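PDB 5KEC: flagellar brake protein YcgR from Klebsiella pneumoniae, which probably acts as a c-di-GMP-responsive, PilZ-type transcriptional activator of type 3 fimbriae genes in biofilm formation, despite its flagellar brake name. Local coordinates for residues F115-E120 with D226-A231; K140-G145 with K222-L227. One frame throughout, in Å; residues are numbered along the deposited sequence.

Interaction 1. Residues F115-E120 with D226-A231; sequences FRLRHE and DLILEA
Leu117 meets residues 226-231 of the C-terminal helix with both of its methyl groups, and apolar contact makes up most of this junction. With CG anti to the backbone N (chi1 -179°), the side chain extends from the short strand onto the helix surface at Leu227 and Ile228. CD2 goes deepest: it lies 3.3 Å from Leu227 CB, tighter than a normal carbon-carbon contact, and 3.5 Å from Ile228 CG1. The same methyl reaches the backbone, 3.2 Å from Ile228 N. CD1 reaches one turn further and rests against the methyl group of Ala231, with 4.1 Å between CD1 and Ala231 CB. Leu227 and Ala231, one turn apart, thus line the same side of the helix beneath the two branches of Leu117.

A second apolar touch comes from His119, whose CB is 3.9 Å from CD2 of Leu227. CD1 of Leu227 approaches its imidazole obliquely, while the carbonyl oxygen of Leu117 lies in the ring plane at its edge. The ring also meets that of Phe123, the two planes inclined at about 40°.

The polar element is a pair of like charges at the surface. Glu120 OE1 and Glu230 OE2 are 4.7 Å apart, which would be mildly unfavourable if both are ionised; Glu120 is poorly ordered, and Glu230 has a long, weak ion pair with Lys234.

No hydrogen bond or salt bridge crosses between the segments. The contact fastens an edge strand of the c-di-GMP-binding PilZ-type sheet to the C-terminal helix, the His119 side chain lying about 5 Å from that of ligand-binding Asp141. This attachment depends on shape and hydrophobic burial, concentrated at one leucine, whereas the acidic pair at the margin adds no attraction.

Interaction 2. Residues K140-G145 with K222-L227; sequences KDISDG and KILLDL
Ile142 holds CG1 anti to its backbone N (chi1 -170°), and this puts CG2, the branch that meets the helix, between N and the carbonyl carbon; in Leu224, CG is anti to the carbonyl carbon and beside N (chi1 -80°). The two methyls of Leu224 lie one after the other along the chain where the strand ends. CD2 sits 3.4 Å from Ile142 O and 4.1 Å from Ile142 CG2, while CD1 presses on the turn beyond, 3.2 Å from Asp144 N and 3.3 Å from Asp144 CB. The Asp144 side chain runs across Leu224 at about a right angle. Ile142 CG2 also reaches CD1 of Leu227, at 3.7 Å.

The turn under Leu224 is an ST turn: Gly145 N donates to Ser143 OG over 3.2 Å, and Gly146 N is hydrogen-bonded to the same oxygen. Ser143, which binds c-di-GMP in ligand-bound MrkH, directs its CB away from the helix, on the side where it touches Arg116.

Helix 214-234 thus covers the end of strand 134-142 and the turn into strand 146-151, with strand 117-118 alongside and Ile223 continuing the buried face to Leu172 and Tyr175.

Overall arrangement
Interactions 1 and 2 are successive footprints of helix 214-234 on neighbouring antiparallel strands, their centres about 6 Å apart, and Leu227 serves both. The strands are joined by a probable hydrogen bond from Leu117 N to Ile142 O (3.0 Å). Beside it, Arg116 NE forms a 2.7 Å salt bridge with Asp141 OD1. Asp141, Ser143 and Gly146 fit the DxSxxG signature of PilZ domains, and Arg110 and Arg114, just before residues 115-120, fit its RxxxR partner; all five bind c-di-GMP in ligand-bound MrkH. The helix thus packs against the segment that carries Asp141 and Ser143; no c-di-GMP is bound to this chain.

Interaction 1. Residues F115-E120 with D226-A231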
ATOM      1  N   PHE B 115       1.141  -6.192   3.870  1.00 32.62           N
ATOM      2  CA  PHE B 115       1.375  -7.631   3.788  1.00 29.71           C
ATOM      3  C   PHE B 115       1.360  -8.142   2.349  1.00 30.26           C
ATOM      4  O   PHE B 115       0.568  -7.682   1.524  1.00 29.65           O
ATOM      5  CB  PHE B 115       0.346  -8.395   4.625  1.00 30.39           C
ATOM      6  CG  PHE B 115       0.625  -8.369   6.104  1.00 37.38           C
ATOM      7  CD1 PHE B 115       1.337  -9.395   6.709  1.00 37.28           C
ATOM      8  CD2 PHE B 115       0.181  -7.315   6.889  1.00 37.44           C
ATOM      9  CE1 PHE B 115       1.593  -9.374   8.070  1.00 33.12           C
ATOM     10  CE2 PHE B 115       0.435  -7.292   8.252  1.00 38.26           C
ATOM     11  CZ  PHE B 115       1.143  -8.324   8.840  1.00 35.44           C
ATOM     12  N   ARG B 116       2.241  -9.100   2.063  1.00 26.85           N
ATOM     13  CA  ARG B 116       2.324  -9.704   0.736  1.00 35.18           C
ATOM     14  C   ARG B 116       2.314 -11.225   0.839  1.00 34.61           C
ATOM     15  O   ARG B 116       2.790 -11.793   1.820  1.00 44.38           O
ATOM     16  CB  ARG B 116       3.567  -9.205  -0.015  1.00 38.01           C
ATOM     17  CG  ARG B 116       3.545  -7.703  -0.315  1.00 40.59           C
ATOM     18  CD  ARG B 116       4.799  -7.230  -1.049  1.00 45.75           C
ATOM     19  NE  ARG B 116       6.024  -7.704  -0.406  1.00 59.92           N
ATOM     20  CZ  ARG B 116       6.597  -7.124   0.645  1.00 72.13           C
ATOM     21  NH1 ARG B 116       6.059  -6.037   1.182  1.00 81.46           N
ATOM     22  NH2 ARG B 116       7.710  -7.633   1.162  1.00 69.07           N
ATOM     23  N   LEU B 117       1.769 -11.881  -0.180  1.00 36.91           N
ATOM     24  CA  LEU B 117       1.563 -13.326  -0.144  1.00 26.82           C
ATOM     25  C   LEU B 117       2.725 -14.134  -0.728  1.00 35.85           C
ATOM     26  O   LEU B 117       3.136 -13.922  -1.868  1.00 36.61           O
ATOM     27  CB  LEU B 117       0.262 -13.675  -0.868  1.00 34.31           C
ATOM     28  CG  LEU B 117      -0.163 -15.141  -0.919  1.00 52.22           C
ATOM     29  CD1 LEU B 117      -0.249 -15.729   0.484  1.00 60.17           C
ATOM     30  CD2 LEU B 117      -1.498 -15.260  -1.637  1.00 53.16           C
ATOM     31  N   ARG B 118       3.244 -15.068   0.065  1.00 43.41           N
ATOM     32  CA  ARG B 118       4.283 -15.990  -0.385  1.00 52.84           C
ATOM     33  C   ARG B 118       3.647 -17.064  -1.262  1.00 49.64           C
ATOM     34  O   ARG B 118       2.469 -17.370  -1.106  1.00 56.25           O
ATOM     35  CB  ARG B 118       4.975 -16.621   0.826  1.00 67.07           C
ATOM     36  CG  ARG B 118       6.163 -17.512   0.492  1.00 82.77           C
ATOM     37  CD  ARG B 118       6.903 -17.938   1.757  1.00 89.25           C
ATOM     38  NE  ARG B 118       6.018 -18.579   2.728  1.00 91.30           N
ATOM     39  CZ  ARG B 118       5.832 -19.893   2.818  1.00 90.61           C
ATOM     40  NH1 ARG B 118       6.470 -20.716   1.996  1.00 92.40           N
ATOM     41  NH2 ARG B 118       5.007 -20.386   3.732  1.00 85.90           N
ATOM     42  N   HIS B 119       4.414 -17.635  -2.189  1.00 46.59           N
ATOM     43  CA  HIS B 119       3.843 -18.595  -3.135  1.00 33.32           C
ATOM     44  C   HIS B 119       4.864 -19.599  -3.668  1.00 48.32           C
ATOM     45  O   HIS B 119       6.050 -19.525  -3.354  1.00 50.57           O
ATOM     46  CB  HIS B 119       3.163 -17.858  -4.293  1.00 35.68           C
ATOM     47  CG  HIS B 119       4.090 -16.977  -5.073  1.00 32.53           C
ATOM     48  ND1 HIS B 119       4.853 -17.447  -6.121  1.00 38.25           N
ATOM     49  CD2 HIS B 119       4.386 -15.663  -4.950  1.00 33.38           C
ATOM     50  CE1 HIS B 119       5.573 -16.454  -6.615  1.00 33.59           C
ATOM     51  NE2 HIS B 119       5.310 -15.361  -5.922  1.00 27.60           N
ATOM     52  N   GLU B 120       4.395 -20.543  -4.478  1.00 63.33           N
ATOM     53  CA  GLU B 120       5.267 -21.576  -5.042  1.00 77.97           C
ATOM     54  C   GLU B 120       5.506 -21.389  -6.545  1.00 75.15           C
ATOM     55  O   GLU B 120       6.422 -21.985  -7.119  1.00 74.68           O
ATOM     56  CB  GLU B 120       4.695 -22.971  -4.753  1.00 83.34           C
ATOM     57  CG  GLU B 120       5.511 -24.121  -5.333  1.00 88.89           C
ATOM     58  CD  GLU B 120       5.004 -24.572  -6.692  1.00 89.64           C
ATOM     59  OE1 GLU B 120       3.783 -24.806  -6.819  1.00 87.47           O
ATOM     60  OE2 GLU B 120       5.820 -24.685  -7.634  1.00 84.99           O
ATOM     61  N   ASP B 226      -6.234 -16.488  -6.613  1.00 32.74           N
ATOM     62  CA  ASP B 226      -5.798 -17.867  -6.829  1.00 31.54           C
ATOM     63  C   ASP B 226      -4.743 -18.296  -5.814  1.00 38.05           C
ATOM     64  O   ASP B 226      -4.742 -19.433  -5.333  1.00 31.88           O
ATOM     65  CB  ASP B 226      -5.222 -18.041  -8.240  1.00 43.49           C
ATOM     66  CG  ASP B 226      -6.296 -18.130  -9.309  1.00 40.24           C
ATOM     67  OD1 ASP B 226      -7.465 -18.391  -8.964  1.00 44.09           O
ATOM     68  OD2 ASP B 226      -5.967 -17.950 -10.501  1.00 50.47           O
ATOM     69  N   LEU B 227      -3.830 -17.381  -5.511  1.00 30.78           N
ATOM     70  CA  LEU B 227      -2.745 -17.663  -4.584  1.00 38.63           C
ATOM     71  C   LEU B 227      -3.274 -17.761  -3.159  1.00 39.44           C
ATOM     72  O   LEU B 227      -2.951 -18.695  -2.430  1.00 33.40           O
ATOM     73  CB  LEU B 227      -1.670 -16.579  -4.682  1.00 40.03           C
ATOM     74  CG  LEU B 227      -0.938 -16.536  -6.025  1.00 43.37           C
ATOM     75  CD1 LEU B 227       0.062 -15.383  -6.073  1.00 38.42           C
ATOM     76  CD2 LEU B 227      -0.251 -17.867  -6.279  1.00 43.99           C
ATOM     77  N   ILE B 228      -4.090 -16.786  -2.777  1.00 37.45           N
ATOM     78  CA  ILE B 228      -4.731 -16.777  -1.469  1.00 45.80           C
ATOM     79  C   ILE B 228      -5.529 -18.056  -1.247  1.00 43.95           C
ATOM     80  O   ILE B 228      -5.374 -18.729  -0.228  1.00 48.02           O
ATOM     81  CB  ILE B 228      -5.666 -15.568  -1.333  1.00 52.65           C
ATOM     82  CG1 ILE B 228      -4.859 -14.269  -1.420  1.00 55.53           C
ATOM     83  CG2 ILE B 228      -6.443 -15.645  -0.030  1.00 60.92           C
ATOM     84  CD1 ILE B 228      -5.709 -13.026  -1.596  1.00 59.85           C
ATOM     85  N   LEU B 229      -6.382 -18.392  -2.209  1.00 40.31           N
ATOM     86  CA  LEU B 229      -7.175 -19.614  -2.134  1.00 39.54           C
ATOM     87  C   LEU B 229      -6.266 -20.827  -1.958  1.00 40.99           C
ATOM     88  O   LEU B 229      -6.514 -21.688  -1.112  1.00 37.30           O
ATOM     89  CB  LEU B 229      -8.043 -19.766  -3.386  1.00 38.15           C
ATOM     90  CG  LEU B 229      -8.976 -20.978  -3.437  1.00 49.31           C
ATOM     91  CD1 LEU B 229      -9.933 -20.981  -2.251  1.00 50.05           C
ATOM     92  CD2 LEU B 229      -9.738 -21.003  -4.754  1.00 52.83           C
ATOM     93  N   GLU B 230      -5.203 -20.882  -2.754  1.00 44.45           N
ATOM     94  CA  GLU B 230      -4.232 -21.965  -2.654  1.00 51.66           C
ATOM     95  C   GLU B 230      -3.586 -22.018  -1.271  1.00 45.59           C
ATOM     96  O   GLU B 230      -3.419 -23.091  -0.695  1.00 51.09           O
ATOM     97  CB  GLU B 230      -3.153 -21.826  -3.731  1.00 62.57           C
ATOM     98  CG  GLU B 230      -2.037 -22.857  -3.616  1.00 73.82           C
ATOM     99  CD  GLU B 230      -0.839 -22.524  -4.485  1.00 82.21           C
ATOM    100  OE1 GLU B 230      -0.992 -21.700  -5.414  1.00 80.56           O
ATOM    101  OE2 GLU B 230       0.252 -23.080  -4.231  1.00 81.40           O
ATOM    102  N   ALA B 231      -3.218 -20.854  -0.744  1.00 41.45           N
ATOM    103  CA  ALA B 231      -2.599 -20.769   0.579  1.00 46.60           C
ATOM    104  C   ALA B 231      -3.546 -21.226   1.694  1.00 45.38           C
ATOM    105  O   ALA B 231      -3.124 -21.887   2.643  1.00 43.29           O
ATOM    106  CB  ALA B 231      -2.100 -19.351   0.844  1.00 42.88           C
TER

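Interaction 2. Residues K140-G145 with K222-L227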
ATOM      1  N   LYS B 140       9.131 -13.104  -5.191  1.00 18.05           N
ATOM      2  CA  LYS B 140       9.016 -13.979  -4.025  1.00 25.90           C
ATOM      3  C   LYS B 140       7.631 -13.913  -3.402  1.00 31.19           C
ATOM      4  O   LYS B 140       7.060 -14.936  -3.019  1.00 44.35           O
ATOM      5  CB  LYS B 140      10.082 -13.640  -2.977  1.00 29.08           C
ATOM      6  CG  LYS B 140      11.504 -13.847  -3.452  1.00 26.87           C
ATOM      7  CD  LYS B 140      11.714 -15.258  -3.976  1.00 33.06           C
ATOM      8  CE  LYS B 140      11.651 -16.294  -2.861  1.00 34.51           C
ATOM      9  NZ  LYS B 140      11.908 -17.670  -3.378  1.00 40.13           N
ATOM     10  N   ASP B 141       7.097 -12.708  -3.279  1.00 32.69           N
ATOM     11  CA  ASP B 141       5.726 -12.553  -2.818  1.00 32.34           C
ATOM     12  C   ASP B 141       5.050 -11.424  -3.570  1.00 28.22           C
ATOM     13  O   ASP B 141       5.696 -10.678  -4.308  1.00 24.47           O
ATOM     14  CB  ASP B 141       5.656 -12.341  -1.303  1.00 37.87           C
ATOM     15  CG  ASP B 141       6.400 -11.110  -0.850  1.00 51.84           C
ATOM     16  OD1 ASP B 141       6.415 -10.114  -1.604  1.00 60.42           O
ATOM     17  OD2 ASP B 141       6.966 -11.139   0.264  1.00 55.36           O
ATOM     18  N   ILE B 142       3.746 -11.299  -3.385  1.00 25.86           N
ATOM     19  CA  ILE B 142       2.974 -10.379  -4.198  1.00 29.23           C
ATOM     20  C   ILE B 142       1.657 -10.013  -3.519  1.00 33.09           C
ATOM     21  O   ILE B 142       1.017 -10.848  -2.877  1.00 39.88           O
ATOM     22  CB  ILE B 142       2.714 -10.990  -5.600  1.00 36.50           C
ATOM     23  CG1 ILE B 142       2.120  -9.960  -6.556  1.00 41.07           C
ATOM     24  CG2 ILE B 142       1.825 -12.223  -5.499  1.00 36.10           C
ATOM     25  CD1 ILE B 142       1.926 -10.495  -7.956  1.00 45.71           C
ATOM     26  N   SER B 143       1.285  -8.744  -3.633  1.00 35.24           N
ATOM     27  CA  SER B 143      -0.031  -8.287  -3.218  1.00 33.95           C
ATOM     28  C   SER B 143      -0.618  -7.590  -4.433  1.00 35.04           C
ATOM     29  O   SER B 143      -0.082  -7.721  -5.532  1.00 31.52           O
ATOM     30  CB  SER B 143       0.067  -7.329  -2.032  1.00 32.86           C
ATOM     31  OG  SER B 143       0.749  -6.141  -2.387  1.00 25.53           O
ATOM     32  N   ASP B 144      -1.711  -6.860  -4.256  1.00 35.85           N
ATOM     33  CA  ASP B 144      -2.299  -6.145  -5.382  1.00 42.76           C
ATOM     34  C   ASP B 144      -1.660  -4.773  -5.535  1.00 38.57           C
ATOM     35  O   ASP B 144      -1.939  -4.049  -6.490  1.00 39.71           O
ATOM     36  CB  ASP B 144      -3.821  -6.037  -5.242  1.00 48.55           C
ATOM     37  CG  ASP B 144      -4.241  -5.428  -3.929  1.00 62.17           C
ATOM     38  OD1 ASP B 144      -5.344  -5.766  -3.450  1.00 70.77           O
ATOM     39  OD2 ASP B 144      -3.471  -4.612  -3.378  1.00 64.48           O
ATOM     40  N   GLY B 145      -0.783  -4.428  -4.598  1.00 28.88           N
ATOM     41  CA  GLY B 145      -0.131  -3.133  -4.623  1.00 33.02           C
ATOM     42  C   GLY B 145       1.364  -3.216  -4.869  1.00 36.70           C
ATOM     43  O   GLY B 145       2.003  -2.218  -5.206  1.00 29.63           O
ATOM     44  N   LYS B 222      -6.689 -11.261  -9.892  1.00 34.93           N
ATOM     45  CA  LYS B 222      -7.150 -12.620 -10.146  1.00 36.01           C
ATOM     46  C   LYS B 222      -6.107 -13.646  -9.734  1.00 39.98           C
ATOM     47  O   LYS B 222      -6.437 -14.688  -9.169  1.00 40.10           O
ATOM     48  CB  LYS B 222      -7.521 -12.802 -11.614  1.00 42.99           C
ATOM     49  CG  LYS B 222      -8.781 -12.057 -12.005  1.00 53.25           C
ATOM     50  CD  LYS B 222      -9.215 -12.392 -13.424  1.00 65.43           C
ATOM     51  CE  LYS B 222      -8.164 -11.989 -14.448  1.00 74.26           C
ATOM     52  NZ  LYS B 222      -8.629 -12.236 -15.842  1.00 83.37           N
ATOM     53  N   ILE B 223      -4.843 -13.351 -10.015  1.00 27.28           N
ATOM     54  CA  ILE B 223      -3.756 -14.204  -9.565  1.00 30.61           C
ATOM     55  C   ILE B 223      -3.747 -14.284  -8.040  1.00 31.02           C
ATOM     56  O   ILE B 223      -3.547 -15.355  -7.463  1.00 34.35           O
ATOM     57  CB  ILE B 223      -2.395 -13.669 -10.039  1.00 39.31           C
ATOM     58  CG1 ILE B 223      -2.325 -13.638 -11.566  1.00 36.34           C
ATOM     59  CG2 ILE B 223      -1.257 -14.505  -9.453  1.00 36.55           C
ATOM     60  CD1 ILE B 223      -1.072 -12.985 -12.094  1.00 34.15           C
ATOM     61  N   LEU B 224      -3.948 -13.140  -7.391  1.00 33.94           N
ATOM     62  CA  LEU B 224      -3.958 -13.074  -5.934  1.00 40.32           C
ATOM     63  C   LEU B 224      -5.030 -13.985  -5.368  1.00 37.54           C
ATOM     64  O   LEU B 224      -4.770 -14.792  -4.477  1.00 41.64           O
ATOM     65  CB  LEU B 224      -4.217 -11.650  -5.460  1.00 47.65           C
ATOM     66  CG  LEU B 224      -3.035 -10.692  -5.462  1.00 52.34           C
ATOM     67  CD1 LEU B 224      -3.537  -9.306  -5.134  1.00 52.41           C
ATOM     68  CD2 LEU B 224      -1.987 -11.144  -4.462  1.00 59.18           C
ATOM     69  N   LEU B 225      -6.240 -13.847  -5.896  1.00 40.96           N
ATOM     70  CA  LEU B 225      -7.359 -14.665  -5.454  1.00 46.49           C
ATOM     71  C   LEU B 225      -7.032 -16.149  -5.602  1.00 40.36           C
ATOM     72  O   LEU B 225      -7.476 -16.967  -4.800  1.00 45.51           O
ATOM     73  CB  LEU B 225      -8.640 -14.292  -6.215  1.00 50.71           C
ATOM     74  CG  LEU B 225      -9.156 -12.854  -6.029  1.00 48.67           C
ATOM     75  CD1 LEU B 225     -10.415 -12.605  -6.848  1.00 46.43           C
ATOM     76  CD2 LEU B 225      -9.410 -12.530  -4.563  1.00 48.82           C
ATOM     77  N   ASP B 226      -6.234 -16.488  -6.613  1.00 32.74           N
ATOM     78  CA  ASP B 226      -5.798 -17.867  -6.829  1.00 31.54           C
ATOM     79  C   ASP B 226      -4.743 -18.296  -5.814  1.00 38.05           C
ATOM     80  O   ASP B 226      -4.742 -19.433  -5.333  1.00 31.88           O
ATOM     81  CB  ASP B 226      -5.222 -18.041  -8.240  1.00 43.49           C
ATOM     82  CG  ASP B 226      -6.296 -18.130  -9.309  1.00 40.24           C
ATOM     83  OD1 ASP B 226      -7.465 -18.391  -8.964  1.00 44.09           O
ATOM     84  OD2 ASP B 226      -5.967 -17.950 -10.501  1.00 50.47           O
ATOM     85  N   LEU B 227      -3.830 -17.381  -5.511  1.00 30.78           N
ATOM     86  CA  LEU B 227      -2.745 -17.663  -4.584  1.00 38.63           C
ATOM     87  C   LEU B 227      -3.274 -17.761  -3.159  1.00 39.44           C
ATOM     88  O   LEU B 227      -2.951 -18.695  -2.430  1.00 33.40           O
ATOM     89  CB  LEU B 227      -1.670 -16.579  -4.682  1.00 40.03           C
ATOM     90  CG  LEU B 227      -0.938 -16.536  -6.025  1.00 43.37           C
ATOM     91  CD1 LEU B 227       0.062 -15.383  -6.073  1.00 38.42           C
ATOM     92  CD2 LEU B 227      -0.251 -17.867  -6.279  1.00 43.99           C
TER